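Local coordinates for protein periplasmic beta-glucosidase (PDB 6R5O) that probably hydrolyses terminal, non-reducing beta-D-glucosyl residues of glucosides in the periplasm, releasing beta-D-glucose, at residues K249-S254 / V283-N288; G257-L262 / R272-L277. The protein carries 1 engineered substitution. All coordinates share one frame; numbering follows the deposited sequence.

Contact 1 (K249-S254 / V283-N288)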
ATOM      1  N   LYS A 249     -11.051 -17.172 -27.388  1.00 59.30           N
ATOM      2  CA  LYS A 249     -11.791 -17.110 -28.674  1.00 60.67           C
ATOM      3  C   LYS A 249     -12.999 -16.171 -28.548  1.00 58.80           C
ATOM      4  O   LYS A 249     -13.593 -15.816 -29.591  1.00 59.42           O
ATOM      5  CB  LYS A 249     -12.240 -18.527 -29.059  1.00 63.38           C
ATOM      6  CG  LYS A 249     -11.185 -19.383 -29.745  1.00 69.64           C
ATOM      7  CD  LYS A 249     -10.646 -20.523 -28.901  1.00 72.57           C
ATOM      8  CE  LYS A 249     -10.027 -21.614 -29.752  1.00 74.88           C
ATOM      9  NZ  LYS A 249      -8.816 -22.192 -29.121  1.00 75.22           N
ATOM     10  N   GLY A 250     -13.347 -15.767 -27.322  1.00 53.69           N
ATOM     11  CA  GLY A 250     -14.676 -15.214 -26.999  1.00 51.12           C
ATOM     12  C   GLY A 250     -14.785 -13.711 -27.208  1.00 46.64           C
ATOM     13  O   GLY A 250     -14.156 -13.182 -28.139  1.00 43.54           O
ATOM     14  N   LEU A 251     -15.573 -13.063 -26.345  1.00 46.68           N
ATOM     15  CA  LEU A 251     -16.053 -11.661 -26.458  1.00 42.63           C
ATOM     16  C   LEU A 251     -15.459 -10.822 -25.315  1.00 44.67           C
ATOM     17  O   LEU A 251     -15.520 -11.287 -24.150  1.00 42.22           O
ATOM     18  CB  LEU A 251     -17.580 -11.709 -26.376  1.00 39.64           C
ATOM     19  CG  LEU A 251     -18.290 -10.362 -26.455  1.00 38.84           C
ATOM     20  CD1 LEU A 251     -18.325  -9.854 -27.882  1.00 38.37           C
ATOM     21  CD2 LEU A 251     -19.694 -10.455 -25.898  1.00 38.97           C
ATOM     22  N   THR A 252     -14.902  -9.638 -25.616  1.00 43.36           N
ATOM     23  CA  THR A 252     -14.450  -8.651 -24.596  1.00 43.49           C
ATOM     24  C   THR A 252     -15.527  -7.570 -24.444  1.00 49.18           C
ATOM     25  O   THR A 252     -16.049  -7.085 -25.480  1.00 44.47           O
ATOM     26  CB  THR A 252     -13.071  -8.051 -24.895  1.00 38.93           C
ATOM     27  OG1 THR A 252     -13.070  -7.436 -26.186  1.00 39.25           O
ATOM     28  CG2 THR A 252     -11.972  -9.081 -24.777  1.00 37.25           C
ATOM     29  N   ILE A 253     -15.855  -7.226 -23.192  1.00 56.29           N
ATOM     30  CA  ILE A 253     -16.909  -6.227 -22.846  1.00 57.86           C
ATOM     31  C   ILE A 253     -16.304  -5.131 -21.957  1.00 55.24           C
ATOM     32  O   ILE A 253     -15.654  -5.456 -20.944  1.00 50.06           O
ATOM     33  CB  ILE A 253     -18.133  -6.911 -22.200  1.00 58.28           C
ATOM     34  CG1 ILE A 253     -18.640  -8.082 -23.043  1.00 58.99           C
ATOM     35  CG2 ILE A 253     -19.247  -5.900 -21.963  1.00 62.33           C
ATOM     36  CD1 ILE A 253     -19.494  -9.062 -22.278  1.00 60.83           C
ATOM     37  N   SER A 254     -16.532  -3.873 -22.352  1.00 52.83           N
ATOM     38  CA  SER A 254     -16.160  -2.630 -21.628  1.00 50.99           C
ATOM     39  C   SER A 254     -16.844  -2.597 -20.255  1.00 52.18           C
ATOM     40  O   SER A 254     -17.900  -3.233 -20.112  1.00 53.53           O
ATOM     41  CB  SER A 254     -16.536  -1.442 -22.478  1.00 49.01           C
ATOM     42  OG  SER A 254     -17.016  -0.364 -21.716  1.00 50.09           O
ATOM     43  N   VAL A 283     -11.172  -4.430 -27.459  1.00 48.83           N
ATOM     44  CA  VAL A 283     -12.464  -4.156 -26.765  1.00 49.77           C
ATOM     45  C   VAL A 283     -13.603  -4.299 -27.784  1.00 50.40           C
ATOM     46  O   VAL A 283     -13.780  -3.362 -28.613  1.00 49.61           O
ATOM     47  CB  VAL A 283     -12.444  -2.762 -26.096  1.00 52.53           C
ATOM     48  CG1 VAL A 283     -13.824  -2.279 -25.667  1.00 53.93           C
ATOM     49  CG2 VAL A 283     -11.503  -2.732 -24.899  1.00 49.39           C
ATOM     50  N   ASP A 284     -14.346  -5.412 -27.717  1.00 49.71           N
ATOM     51  CA  ASP A 284     -15.436  -5.750 -28.673  1.00 53.07           C
ATOM     52  C   ASP A 284     -16.672  -4.908 -28.350  1.00 56.05           C
ATOM     53  O   ASP A 284     -17.134  -4.182 -29.257  1.00 56.73           O
ATOM     54  CB  ASP A 284     -15.792  -7.240 -28.652  1.00 51.62           C
ATOM     55  CG  ASP A 284     -14.635  -8.160 -28.995  1.00 53.74           C
ATOM     56  OD1 ASP A 284     -13.867  -7.830 -29.913  1.00 65.77           O
ATOM     57  OD2 ASP A 284     -14.508  -9.195 -28.338  1.00 52.23           O
ATOM     58  N   MET A 285     -17.170  -5.003 -27.110  1.00 55.18           N
ATOM     59  CA  MET A 285     -18.479  -4.432 -26.693  1.00 51.73           C
ATOM     60  C   MET A 285     -18.295  -3.159 -25.854  1.00 50.54           C
ATOM     61  O   MET A 285     -17.567  -3.213 -24.845  1.00 43.13           O
ATOM     62  CB  MET A 285     -19.267  -5.460 -25.879  1.00 55.09           C
ATOM     63  CG  MET A 285     -20.765  -5.241 -25.913  1.00 57.33           C
ATOM     64  SD  MET A 285     -21.727  -6.732 -26.298  1.00 55.04           S
ATOM     65  CE  MET A 285     -22.783  -6.027 -27.563  1.00 53.14           C
ATOM     66  N   ASN A 286     -19.029  -2.102 -26.238  1.00 51.81           N
ATOM     67  CA  ASN A 286     -19.039  -0.736 -25.648  1.00 52.29           C
ATOM     68  C   ASN A 286     -20.299  -0.547 -24.784  1.00 54.22           C
ATOM     69  O   ASN A 286     -21.387  -0.323 -25.357  1.00 49.43           O
ATOM     70  CB  ASN A 286     -18.963   0.305 -26.769  1.00 51.82           C
ATOM     71  CG  ASN A 286     -19.025   1.743 -26.293  1.00 50.76           C
ATOM     72  OD1 ASN A 286     -18.472   2.095 -25.244  1.00 47.87           O
ATOM     73  ND2 ASN A 286     -19.673   2.585 -27.083  1.00 47.79           N
ATOM     74  N   MET A 287     -20.148  -0.600 -23.454  1.00 58.03           N
ATOM     75  CA  MET A 287     -21.248  -0.460 -22.458  1.00 56.42           C
ATOM     76  C   MET A 287     -21.636   1.024 -22.298  1.00 58.85           C
ATOM     77  O   MET A 287     -20.805   1.809 -21.808  1.00 59.94           O
ATOM     78  CB  MET A 287     -20.836  -1.049 -21.103  1.00 51.81           C
ATOM     79  CG  MET A 287     -22.017  -1.354 -20.205  1.00 52.95           C
ATOM     80  SD  MET A 287     -21.584  -1.861 -18.506  1.00 55.77           S
ATOM     81  CE  MET A 287     -21.072  -3.556 -18.774  1.00 54.63           C
ATOM     82  N   ASN A 288     -22.828   1.383 -22.792  1.00 60.47           N
ATOM     83  CA  ASN A 288     -23.677   2.553 -22.414  1.00 60.83           C
ATOM     84  C   ASN A 288     -23.296   3.835 -23.168  1.00 53.18           C
ATOM     85  O   ASN A 288     -24.209   4.409 -23.766  1.00 46.58           O
ATOM     86  CB  ASN A 288     -23.731   2.809 -20.902  1.00 68.33           C
ATOM     87  CG  ASN A 288     -25.137   3.122 -20.410  1.00 76.66           C
ATOM     88  OD1 ASN A 288     -25.478   4.272 -20.132  1.00 84.40           O
ATOM     89  ND2 ASN A 288     -25.968   2.095 -20.286  1.00 75.55           N
TER
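With CG of D284 beside its backbone N (chi1 -59°) and OG1 of T252 turned between N and the carbonyl carbon, the two side chains cross at about a right angle and each reaches the other's backbone. T252 N gives a nearly straight bond to D284 OD2 (2.8 Å), meeting that oxygen on its anti side and 29° out of the carboxylate plane. In return D284 N donates to T252 OG1 (2.8 Å), a hydroxyl that also pairs with the carbonyl of G282. The carboxylate forms salt bridges, OD2 with R243 and OD1 with R312, and these arginines may offset the like charge of D316 close to OD2. Beyond this exchange the backbones, 55° apart in direction, meet in a single bridge of parallel sense at I253 and M285: M285 N binds T252 O at 2.9 Å and S254 N binds M285 O at 2.8 Å. It joins strands 251-253 and 286-287, the seventh and eighth of the family 3 TIM-barrel domain. On one flank I253 CG1 lies 3.9 Å from M285 CB, the side chains pointing the same way. M287 CE rests on S254 O at 3.5 Å, and M287 also touches a bound beta-D-glucopyranose.

Contact 2 (G257-L262 / R272-L277); sequences GAVKEL and RDATRL
A274 presents its methyl group from helix 271-281 to the turn formed by V259-L262, and the closest approach of the contact is made there: A274 CB sits 3.4 Å from V259 O. L262 packs against the same residue from the other end of this type I turn, its CB 4.2 Å from A274 CB. With CG anti to the carbonyl carbon (chi1 -70°), the leucine brings CD1 to A274 O, at 3.7 Å. Around this small tight centre the fit slackens. V259 CG1 comes no nearer to the helix backbone than 4.1 Å, at A274 O, and L262 CD1 comes within 4.4 Å of CB of L277, which is partly exposed.

The segments belong to the connection between the seventh and eighth strands of the TIM-barrel domain, and helix 291-301 lies against both V259 and T275. On the solvent side, the CB of exposed K260 is directed away from the helix, but its amine reaches E271, at the start of that helix, in a salt bridge. Buried E261, its CB also directed away from the helix, forms a salt bridge with R585 of the second subunit. Between the two segments themselves the partners are methyl and methylene groups set against one another and against carbonyl oxygens, which implies a small, mainly apolar association, without polar bonds between the segments, the charged groups pairing elsewhere.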
ATOM      1  N   GLY A 257     -19.215   2.982 -19.286  1.00 43.93           N
ATOM      2  CA  GLY A 257     -18.588   4.222 -19.800  1.00 44.71           C
ATOM      3  C   GLY A 257     -17.052   4.213 -19.750  1.00 44.90           C
ATOM      4  O   GLY A 257     -16.467   5.307 -19.824  1.00 45.71           O
ATOM      5  N   ALA A 258     -16.400   3.041 -19.666  1.00 43.72           N
ATOM      6  CA  ALA A 258     -14.930   2.872 -19.493  1.00 43.98           C
ATOM      7  C   ALA A 258     -14.136   3.397 -20.705  1.00 44.68           C
ATOM      8  O   ALA A 258     -12.890   3.543 -20.568  1.00 44.50           O
ATOM      9  CB  ALA A 258     -14.597   1.415 -19.257  1.00 43.19           C
ATOM     10  N   VAL A 259     -14.799   3.621 -21.848  1.00 43.06           N
ATOM     11  CA  VAL A 259     -14.151   4.047 -23.126  1.00 45.60           C
ATOM     12  C   VAL A 259     -14.013   5.572 -23.116  1.00 46.08           C
ATOM     13  O   VAL A 259     -12.916   6.034 -23.423  1.00 49.16           O
ATOM     14  CB  VAL A 259     -14.893   3.517 -24.377  1.00 45.97           C
ATOM     15  CG1 VAL A 259     -14.500   4.252 -25.655  1.00 45.57           C
ATOM     16  CG2 VAL A 259     -14.643   2.025 -24.563  1.00 45.22           C
ATOM     17  N   LYS A 260     -15.061   6.316 -22.742  1.00 49.89           N
ATOM     18  CA  LYS A 260     -15.012   7.798 -22.593  1.00 50.31           C
ATOM     19  C   LYS A 260     -14.101   8.206 -21.418  1.00 48.86           C
ATOM     20  O   LYS A 260     -13.572   9.336 -21.448  1.00 53.63           O
ATOM     21  CB  LYS A 260     -16.407   8.390 -22.375  1.00 52.07           C
ATOM     22  CG  LYS A 260     -16.392   9.914 -22.397  1.00 59.05           C
ATOM     23  CD  LYS A 260     -17.738  10.588 -22.478  1.00 62.26           C
ATOM     24  CE  LYS A 260     -17.647  12.051 -22.093  1.00 64.03           C
ATOM     25  NZ  LYS A 260     -18.925  12.756 -22.342  1.00 66.26           N
ATOM     26  N   GLU A 261     -13.928   7.333 -20.423  1.00 44.69           N
ATOM     27  CA  GLU A 261     -13.097   7.568 -19.208  1.00 45.59           C
ATOM     28  C   GLU A 261     -11.598   7.575 -19.535  1.00 48.79           C
ATOM     29  O   GLU A 261     -10.798   7.927 -18.635  1.00 45.24           O
ATOM     30  CB  GLU A 261     -13.312   6.466 -18.174  1.00 47.39           C
ATOM     31  CG  GLU A 261     -14.556   6.637 -17.335  1.00 49.05           C
ATOM     32  CD  GLU A 261     -14.759   5.507 -16.341  1.00 52.72           C
ATOM     33  OE1 GLU A 261     -13.757   4.832 -16.004  1.00 51.66           O
ATOM     34  OE2 GLU A 261     -15.915   5.292 -15.918  1.00 57.99           O
ATOM     35  N   LEU A 262     -11.214   7.153 -20.742  1.00 53.00           N
ATOM     36  CA  LEU A 262      -9.816   7.291 -21.233  1.00 51.56           C
ATOM     37  C   LEU A 262      -9.448   8.782 -21.343  1.00 50.12           C
ATOM     38  O   LEU A 262      -8.244   9.086 -21.239  1.00 49.33           O
ATOM     39  CB  LEU A 262      -9.670   6.545 -22.564  1.00 52.15           C
ATOM     40  CG  LEU A 262      -9.740   5.016 -22.467  1.00 54.57           C
ATOM     41  CD1 LEU A 262      -9.895   4.380 -23.843  1.00 53.26           C
ATOM     42  CD2 LEU A 262      -8.520   4.444 -21.746  1.00 55.20           C
ATOM     43  N   ARG A 272     -13.451  10.694 -30.024  1.00 58.78           N
ATOM     44  CA  ARG A 272     -12.988  10.089 -31.303  1.00 55.82           C
ATOM     45  C   ARG A 272     -11.746   9.231 -31.038  1.00 51.11           C
ATOM     46  O   ARG A 272     -11.739   8.065 -31.445  1.00 48.12           O
ATOM     47  CB  ARG A 272     -12.706  11.198 -32.318  1.00 57.32           C
ATOM     48  CG  ARG A 272     -12.121  10.710 -33.634  1.00 57.19           C
ATOM     49  CD  ARG A 272     -12.058  11.881 -34.597  1.00 59.45           C
ATOM     50  NE  ARG A 272     -11.415  11.571 -35.867  1.00 60.65           N
ATOM     51  CZ  ARG A 272     -11.909  11.860 -37.070  1.00 65.02           C
ATOM     52  NH1 ARG A 272     -13.072  12.481 -37.192  1.00 65.27           N
ATOM     53  NH2 ARG A 272     -11.232  11.532 -38.156  1.00 71.51           N
ATOM     54  N   ASP A 273     -10.755   9.796 -30.340  1.00 49.16           N
ATOM     55  CA  ASP A 273      -9.419   9.184 -30.094  1.00 50.51           C
ATOM     56  C   ASP A 273      -9.508   8.115 -28.999  1.00 50.11           C
ATOM     57  O   ASP A 273      -8.635   7.227 -28.970  1.00 51.22           O
ATOM     58  CB  ASP A 273      -8.391  10.266 -29.759  1.00 52.56           C
ATOM     59  CG  ASP A 273      -8.141  11.234 -30.921  1.00 58.41           C
ATOM     60  OD1 ASP A 273      -8.739  11.027 -32.029  1.00 57.26           O
ATOM     61  OD2 ASP A 273      -7.363  12.198 -30.724  1.00 53.31           O
ATOM     62  N   ALA A 274     -10.503   8.205 -28.116  1.00 49.52           N
ATOM     63  CA  ALA A 274     -10.775   7.200 -27.064  1.00 47.61           C
ATOM     64  C   ALA A 274     -11.308   5.924 -27.733  1.00 47.57           C
ATOM     65  O   ALA A 274     -10.847   4.805 -27.370  1.00 44.30           O
ATOM     66  CB  ALA A 274     -11.746   7.760 -26.057  1.00 47.45           C
ATOM     67  N   THR A 275     -12.240   6.095 -28.679  1.00 45.91           N
ATOM     68  CA  THR A 275     -12.885   5.016 -29.475  1.00 44.28           C
ATOM     69  C   THR A 275     -11.779   4.200 -30.150  1.00 46.20           C
ATOM     70  O   THR A 275     -11.678   2.973 -29.890  1.00 42.52           O
ATOM     71  CB  THR A 275     -13.867   5.613 -30.494  1.00 43.28           C
ATOM     72  OG1 THR A 275     -14.864   6.331 -29.762  1.00 40.04           O
ATOM     73  CG2 THR A 275     -14.524   4.579 -31.379  1.00 41.81           C
ATOM     74  N   ARG A 276     -10.961   4.886 -30.950  1.00 46.98           N
ATOM     75  CA  ARG A 276      -9.805   4.292 -31.671  1.00 48.45           C
ATOM     76  C   ARG A 276      -8.974   3.436 -30.706  1.00 44.59           C
ATOM     77  O   ARG A 276      -8.790   2.251 -30.992  1.00 41.81           O
ATOM     78  CB  ARG A 276      -8.952   5.398 -32.300  1.00 48.62           C
ATOM     79  CG  ARG A 276      -7.808   4.866 -33.140  1.00 51.77           C
ATOM     80  CD  ARG A 276      -6.880   5.982 -33.572  1.00 54.14           C
ATOM     81  NE  ARG A 276      -5.776   6.093 -32.628  1.00 56.29           N
ATOM     82  CZ  ARG A 276      -5.487   7.147 -31.865  1.00 55.83           C
ATOM     83  NH1 ARG A 276      -4.447   7.077 -31.051  1.00 57.19           N
ATOM     84  NH2 ARG A 276      -6.205   8.257 -31.915  1.00 55.53           N
ATOM     85  N   LEU A 277      -8.499   4.031 -29.610  1.00 44.62           N
ATOM     86  CA  LEU A 277      -7.579   3.389 -28.632  1.00 47.98           C
ATOM     87  C   LEU A 277      -8.164   2.053 -28.169  1.00 48.00           C
ATOM     88  O   LEU A 277      -7.416   1.056 -28.134  1.00 49.48           O
ATOM     89  CB  LEU A 277      -7.371   4.322 -27.435  1.00 49.53           C
ATOM     90  CG  LEU A 277      -6.091   5.159 -27.423  1.00 49.66           C
ATOM     91  CD1 LEU A 277      -5.697   5.630 -28.815  1.00 50.89           C
ATOM     92  CD2 LEU A 277      -6.254   6.349 -26.492  1.00 48.39           C
TER

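Followed from the N terminus, the chain reaches, after six earlier barrel strands, strand 251-253, then the turn at 257-262, helix 271-281 and finally strand 286-287. Contact 1 closes the longer loop, with 28 residues between its segments; contact 2 closes a shorter one of nine residues lying wholly within it, so the two nest and do not cross. Contact 1 joins the last two strands of the barrel, whereas contact 2 folds the connection between them back on itself. Their centres are 13 Å apart, and they meet directly: a probable hydrogen bond of 3.2 Å runs between G257 N and M287 O, tying the start of the connection to the eighth strand.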